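Local coordinates for protein N-acetylneuraminate lyase (Fusobacterium nucleatum subsp. nucleatum ATCC 25586, PDB 5ZKA) that is an N-acetylneuraminate lyase, a TIM-barrel enzyme of the dihydrodipicolinate synthetase family, at residues I21-M26 / T222-G227; E71-V76 / V103-Y108. All blocks are in the same frame, centred on the assembly; numbering follows the deposited sequence.

Contact 1 of 2, residues I21-M26 / T222-G227; sequences IYSALM and TYNING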
loop_
_atom_site.group_PDB
_atom_site.type_symbol
_atom_site.label_atom_id
_atom_site.label_comp_id
_atom_site.label_asym_id
_atom_site.label_seq_id
_atom_site.Cartn_x
_atom_site.Cartn_y
_atom_site.Cartn_z
ATOM N N ILE A 21 8.879 -17.761 -3.150
ATOM C CA ILE A 21 8.550 -17.034 -4.373
ATOM C C ILE A 21 8.003 -18.014 -5.408
ATOM O O ILE A 21 8.687 -18.970 -5.782
ATOM C CB ILE A 21 9.788 -16.307 -4.919
ATOM C CG1 ILE A 21 10.401 -15.398 -3.848
ATOM C CG2 ILE A 21 9.451 -15.548 -6.182
ATOM C CD1 ILE A 21 9.516 -14.252 -3.440
ATOM N N TYR A 22 6.775 -17.770 -5.872
ATOM C CA TYR A 22 6.110 -18.590 -6.887
ATOM C C TYR A 22 5.967 -17.801 -8.184
ATOM O O TYR A 22 5.421 -16.694 -8.178
ATOM C CB TYR A 22 4.699 -19.001 -6.443
ATOM C CG TYR A 22 4.614 -20.016 -5.330
ATOM C CD1 TYR A 22 5.053 -19.706 -4.051
ATOM C CD2 TYR A 22 4.033 -21.264 -5.546
ATOM C CE1 TYR A 22 4.969 -20.623 -3.025
ATOM C CE2 TYR A 22 3.933 -22.190 -4.521
ATOM C CZ TYR A 22 4.395 -21.856 -3.261
ATOM O OH TYR A 22 4.310 -22.752 -2.232
ATOM N N SER A 23 6.397 -18.383 -9.303
ATOM C CA SER A 23 6.045 -17.803 -10.593
ATOM C C SER A 23 4.622 -18.200 -10.959
ATOM O O SER A 23 4.267 -19.380 -10.892
ATOM C CB SER A 23 6.994 -18.284 -11.691
ATOM O OG SER A 23 8.246 -17.617 -11.617
ATOM N N ALA A 24 3.816 -17.222 -11.360
ATOM C CA ALA A 24 2.545 -17.519 -12.011
ATOM C C ALA A 24 2.889 -17.941 -13.423
ATOM O O ALA A 24 3.248 -17.113 -14.268
ATOM C CB ALA A 24 1.611 -16.313 -11.985
ATOM N N LEU A 25 2.833 -19.247 -13.651
ATOM C CA LEU A 25 3.411 -19.848 -14.837
ATOM C C LEU A 25 2.735 -19.344 -16.106
ATOM O O LEU A 25 1.516 -19.442 -16.261
ATOM C CB LEU A 25 3.294 -21.367 -14.730
ATOM C CG LEU A 25 3.951 -22.170 -15.847
ATOM C CD1 LEU A 25 5.463 -21.984 -15.774
ATOM C CD2 LEU A 25 3.571 -23.640 -15.723
ATOM N N MET A 26 3.534 -18.812 -17.023
ATOM C CA MET A 26 3.015 -18.448 -18.332
ATOM C C MET A 26 2.961 -19.667 -19.240
ATOM O O MET A 26 3.734 -20.620 -19.091
ATOM C CB MET A 26 3.884 -17.374 -18.971
ATOM C CG MET A 26 4.004 -16.146 -18.096
ATOM S SD MET A 26 3.966 -14.630 -19.047
ATOM C CE MET A 26 2.346 -14.681 -19.799
ATOM N N THR A 222 5.936 -11.535 -13.004
ATOM C CA THR A 222 7.266 -11.094 -13.422
ATOM C C THR A 222 8.365 -12.028 -12.950
ATOM O O THR A 222 9.493 -11.935 -13.449
ATOM C CB THR A 222 7.558 -9.674 -12.929
ATOM O OG1 THR A 222 7.686 -9.665 -11.501
ATOM C CG2 THR A 222 6.443 -8.724 -13.352
ATOM N N TYR A 223 8.062 -12.949 -12.039
ATOM C CA TYR A 223 9.094 -13.847 -11.555
ATOM C C TYR A 223 9.506 -14.852 -12.622
ATOM O O TYR A 223 10.560 -15.480 -12.478
ATOM C CB TYR A 223 8.611 -14.546 -10.274
ATOM C CG TYR A 223 8.109 -13.564 -9.224
ATOM C CD1 TYR A 223 8.654 -12.281 -9.117
ATOM C CD2 TYR A 223 7.063 -13.892 -8.377
ATOM C CE1 TYR A 223 8.180 -11.362 -8.171
ATOM C CE2 TYR A 223 6.583 -12.978 -7.429
ATOM C CZ TYR A 223 7.143 -11.725 -7.330
ATOM O OH TYR A 223 6.660 -10.832 -6.391
ATOM N N ASN A 224 8.709 -14.991 -13.695
ATOM C CA ASN A 224 9.114 -15.810 -14.837
ATOM C C ASN A 224 10.441 -15.328 -15.423
ATOM O O ASN A 224 11.185 -16.121 -16.006
ATOM C CB ASN A 224 8.039 -15.780 -15.932
ATOM C CG ASN A 224 6.808 -16.624 -15.595
ATOM O OD1 ASN A 224 6.801 -17.836 -15.793
ATOM N ND2 ASN A 224 5.745 -15.970 -15.102
ATOM N N ILE A 225 10.736 -14.035 -15.304
ATOM C CA ILE A 225 11.978 -13.482 -15.842
ATOM C C ILE A 225 12.794 -12.721 -14.813
ATOM O O ILE A 225 14.001 -12.486 -15.044
ATOM C CB ILE A 225 11.677 -12.571 -17.053
ATOM C CG1 ILE A 225 10.692 -11.466 -16.645
ATOM C CG2 ILE A 225 11.107 -13.379 -18.214
ATOM C CD1 ILE A 225 10.588 -10.339 -17.667
ATOM N N ASN A 226 12.213 -12.289 -13.691
ATOM C CA ASN A 226 12.922 -11.481 -12.699
ATOM C C ASN A 226 12.928 -12.151 -11.323
ATOM O O ASN A 226 13.017 -11.475 -10.293
ATOM C CB ASN A 226 12.315 -10.079 -12.620
ATOM C CG ASN A 226 13.187 -9.111 -11.836
ATOM O OD1 ASN A 226 14.408 -9.046 -12.033
ATOM N ND2 ASN A 226 12.562 -8.357 -10.926
ATOM N N GLY A 227 12.853 -13.488 -11.300
ATOM C CA GLY A 227 12.766 -14.210 -10.040
ATOM C C GLY A 227 14.003 -14.119 -9.165
ATOM O O GLY A 227 13.905 -14.267 -7.942
#
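Tyr223 and Asn224, two consecutive residues of segment 222-227, meet strand 20-24 and the residues after it in two different ways, one with a ring and one with an amide. The side chains of Tyr223 and Ile21 cross at about a right angle, and the CG2 methyl of Ile21 sits over one face of the ring in a CH-pi contact, 4.0 Å from the centroid and displaced toward the rim on the CD2 side. Ile21 CG2 is placed there because it lies anti to the backbone N of its residue, with CG1 beside that N (chi1 -55°). At the edge of the same ring, in its plane, Tyr22 O approaches Tyr223 CD2 to 3.3 Å, so that face and rim are both packed by the strand.

The amide of Asn224 supplies the hydrogen bond between the segments. Asn224 ND2 donates to Ala24 O over 2.9 Å in a nearly straight line, with an N-H...O angle of 169°. The acceptor lies in the amide plane of Asn224, whereas the donor stands well above the carbonyl plane of Ala24. Against this amide rests Met26, its CG 3.5 Å from Asn224 ND2. A second acceptor for ND2 is Ser221 O, and Asn47 ND2 donates to Asn224 OD1, which fixes the rotation of the amide. Ser23 OG packs 3.4 Å from Tyr223 CB, while its hydrogen-bonding partner is Asn47 OD1.

The whole interface is buried. Strand 20-24 runs between strands 55-58 and 217-220 of the parallel barrel, and helix 223-237, which follows strand 217-220, packs on strand 20-24, the axes of the short segments 21-24 and 223-227 coming within 7.9 Å; helix 37-49 covers Leu25, and helix 264-274 covers Met26.

Contact 2 of 2, residues E71-V76 / V103-Y108; sequences EEKKRV and VELGKY
Lys74 carries most of this contact, its extended chain serving apolar and charged partners in turn. Among the apolar contacts, the ring of Tyr108 receives Lys74 CG over one face, a CH-pi contact 4.2 Å from the centroid and offset toward the rim, while Lys74 CB lies 3.7 Å from Tyr108 CE2. The leucine fork fits between two lysine stems: Leu105 CD2 touches Lys74 CG at 3.8 Å, and Leu105 CD1 meets Lys73 CD at 3.9 Å.

The charged contacts lie at the far end of the chain. Lys74 NZ forms a salt bridge with Glu104 OE2 at 2.7 Å, the oxygen accepting through its anti lone pair, and a weak one with Glu71 OE2 at 3.2 Å. The shared ammonium probably offsets the repulsion between the two carboxylates. Lys73 NZ turns instead to Glu101, and the hydroxyl of Tyr108 hydrogen-bonds to Glu78.

Segments 71-76 and 103-108, of helices 70-84 and 99-112, run in nearly the same direction, at 21°, with a closest axis approach of 10.8 Å. Such side-by-side packing of consecutive outer helices, joined through an intervening strand, is characteristic of the (beta/alpha)8 barrel.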
loop_
_atom_site.group_PDB
_atom_site.type_symbol
_atom_site.label_atom_id
_atom_site.label_comp_id
_atom_site.label_asym_id
_atom_site.label_seq_id
_atom_site.Cartn_x
_atom_site.Cartn_y
_atom_site.Cartn_z
ATOM N N GLU A 71 -10.639 -28.498 -21.244
ATOM C CA GLU A 71 -9.677 -29.528 -21.643
ATOM C C GLU A 71 -8.282 -28.945 -21.780
ATOM O O GLU A 71 -7.292 -29.598 -21.431
ATOM C CB GLU A 71 -10.111 -30.190 -22.951
ATOM C CG GLU A 71 -11.305 -31.132 -22.801
ATOM C CD GLU A 71 -11.144 -32.130 -21.656
ATOM O OE1 GLU A 71 -10.469 -33.162 -21.856
ATOM O OE2 GLU A 71 -11.703 -31.886 -20.560
ATOM N N GLU A 72 -8.184 -27.714 -22.274
ATOM C CA GLU A 72 -6.884 -27.074 -22.385
ATOM C C GLU A 72 -6.293 -26.800 -21.007
ATOM O O GLU A 72 -5.085 -26.979 -20.801
ATOM C CB GLU A 72 -7.014 -25.802 -23.224
ATOM C CG GLU A 72 -7.101 -26.124 -24.716
ATOM C CD GLU A 72 -7.532 -24.958 -25.593
ATOM O OE1 GLU A 72 -8.190 -24.023 -25.090
ATOM O OE2 GLU A 72 -7.199 -24.983 -26.802
ATOM N N LYS A 73 -7.133 -26.397 -20.040
ATOM C CA LYS A 73 -6.644 -26.245 -18.671
ATOM C C LYS A 73 -6.080 -27.558 -18.144
ATOM O O LYS A 73 -5.009 -27.582 -17.521
ATOM C CB LYS A 73 -7.760 -25.755 -17.749
ATOM C CG LYS A 73 -8.219 -24.329 -18.011
ATOM C CD LYS A 73 -9.575 -24.087 -17.320
ATOM C CE LYS A 73 -10.176 -22.733 -17.675
ATOM N NZ LYS A 73 -11.408 -22.452 -16.843
ATOM N N LYS A 74 -6.791 -28.665 -18.383
ATOM C CA LYS A 74 -6.326 -29.964 -17.901
ATOM C C LYS A 74 -4.964 -30.323 -18.490
ATOM O O LYS A 74 -4.091 -30.851 -17.789
ATOM C CB LYS A 74 -7.363 -31.040 -18.230
ATOM C CG LYS A 74 -8.685 -30.903 -17.474
ATOM C CD LYS A 74 -9.687 -31.981 -17.925
ATOM C CE LYS A 74 -10.942 -31.991 -17.070
ATOM N NZ LYS A 74 -11.912 -33.028 -17.549
ATOM N N ARG A 75 -4.765 -30.054 -19.782
ATOM C CA ARG A 75 -3.501 -30.416 -20.414
ATOM C C ARG A 75 -2.342 -29.601 -19.843
ATOM O O ARG A 75 -1.234 -30.122 -19.666
ATOM C CB ARG A 75 -3.596 -30.229 -21.928
ATOM C CG ARG A 75 -2.350 -30.701 -22.677
ATOM C CD ARG A 75 -2.282 -32.232 -22.762
ATOM N NE ARG A 75 -0.973 -32.712 -23.216
ATOM C CZ ARG A 75 -0.198 -33.551 -22.529
ATOM N NH1 ARG A 75 -0.602 -34.021 -21.354
ATOM N NH2 ARG A 75 0.983 -33.928 -23.013
ATOM N N VAL A 76 -2.577 -28.319 -19.545
ATOM C CA VAL A 76 -1.551 -27.509 -18.885
ATOM C C VAL A 76 -1.175 -28.121 -17.541
ATOM O O VAL A 76 0.009 -28.252 -17.206
ATOM C CB VAL A 76 -2.035 -26.057 -18.721
ATOM C CG1 VAL A 76 -1.116 -25.282 -17.770
ATOM C CG2 VAL A 76 -2.113 -25.374 -20.079
ATOM N N VAL A 103 -14.935 -27.814 -9.420
ATOM C CA VAL A 103 -14.829 -29.097 -8.728
ATOM C C VAL A 103 -14.215 -30.151 -9.643
ATOM O O VAL A 103 -13.356 -30.936 -9.220
ATOM C CB VAL A 103 -16.210 -29.531 -8.207
ATOM C CG1 VAL A 103 -16.189 -31.005 -7.804
ATOM C CG2 VAL A 103 -16.664 -28.630 -7.038
ATOM N N GLU A 104 -14.652 -30.193 -10.905
ATOM C CA GLU A 104 -14.091 -31.138 -11.865
ATOM C C GLU A 104 -12.583 -30.955 -12.003
ATOM O O GLU A 104 -11.816 -31.928 -11.960
ATOM C CB GLU A 104 -14.776 -30.957 -13.218
ATOM C CG GLU A 104 -14.222 -31.850 -14.319
ATOM C CD GLU A 104 -14.879 -31.590 -15.660
ATOM O OE1 GLU A 104 -16.043 -31.137 -15.675
ATOM O OE2 GLU A 104 -14.237 -31.843 -16.701
ATOM N N LEU A 105 -12.141 -29.714 -12.196
ATOM C CA LEU A 105 -10.709 -29.446 -12.311
ATOM C C LEU A 105 -9.981 -29.744 -11.005
ATOM O O LEU A 105 -8.846 -30.239 -11.015
ATOM C CB LEU A 105 -10.484 -27.993 -12.721
ATOM C CG LEU A 105 -10.843 -27.571 -14.145
ATOM C CD1 LEU A 105 -10.825 -26.040 -14.211
ATOM C CD2 LEU A 105 -9.853 -28.143 -15.137
ATOM N N GLY A 106 -10.607 -29.425 -9.871
ATOM C CA GLY A 106 -9.975 -29.690 -8.589
ATOM C C GLY A 106 -9.776 -31.173 -8.332
ATOM O O GLY A 106 -8.728 -31.596 -7.838
ATOM N N LYS A 107 -10.773 -31.988 -8.675
ATOM C CA LYS A 107 -10.594 -33.431 -8.548
ATOM C C LYS A 107 -9.510 -33.932 -9.494
ATOM O O LYS A 107 -8.699 -34.797 -9.131
ATOM C CB LYS A 107 -11.915 -34.153 -8.824
ATOM C CG LYS A 107 -13.007 -33.883 -7.793
ATOM C CD LYS A 107 -14.212 -34.799 -8.022
ATOM C CE LYS A 107 -15.317 -34.528 -7.007
ATOM N NZ LYS A 107 -16.653 -35.041 -7.451
ATOM N N TYR A 108 -9.478 -33.392 -10.712
ATOM C CA TYR A 108 -8.532 -33.872 -11.712
ATOM C C TYR A 108 -7.092 -33.571 -11.307
ATOM O O TYR A 108 -6.217 -34.442 -11.405
ATOM C CB TYR A 108 -8.863 -33.252 -13.067
ATOM C CG TYR A 108 -7.935 -33.676 -14.176
ATOM C CD1 TYR A 108 -8.135 -34.874 -14.850
ATOM C CD2 TYR A 108 -6.867 -32.873 -14.560
ATOM C CE1 TYR A 108 -7.294 -35.264 -15.867
ATOM C CE2 TYR A 108 -6.027 -33.254 -15.578
ATOM C CZ TYR A 108 -6.243 -34.448 -16.224
ATOM O OH TYR A 108 -5.406 -34.831 -17.238
#

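How the contacts relate
The two contacts illustrate two kinds of joint in a TIM barrel, one between its layers and one within the outer layer. Contact 1 is fully buried, its centre about 8 Å from the centre of the chain, and joins a strand of the barrel wall to a helix; contact 2 is partly buried, its centre about 17 Å from it, and joins two outer helices. They share no helix or strand, and their centres lie about 22 Å apart, although contact 2 is nested in the chain loop that contact 1 closes. Their chemistry differs accordingly: an amide bound to a backbone carbonyl, beside an aromatic ring, in the interior, against a salt-bridge network at the end of an aliphatic lysine stem toward the surface.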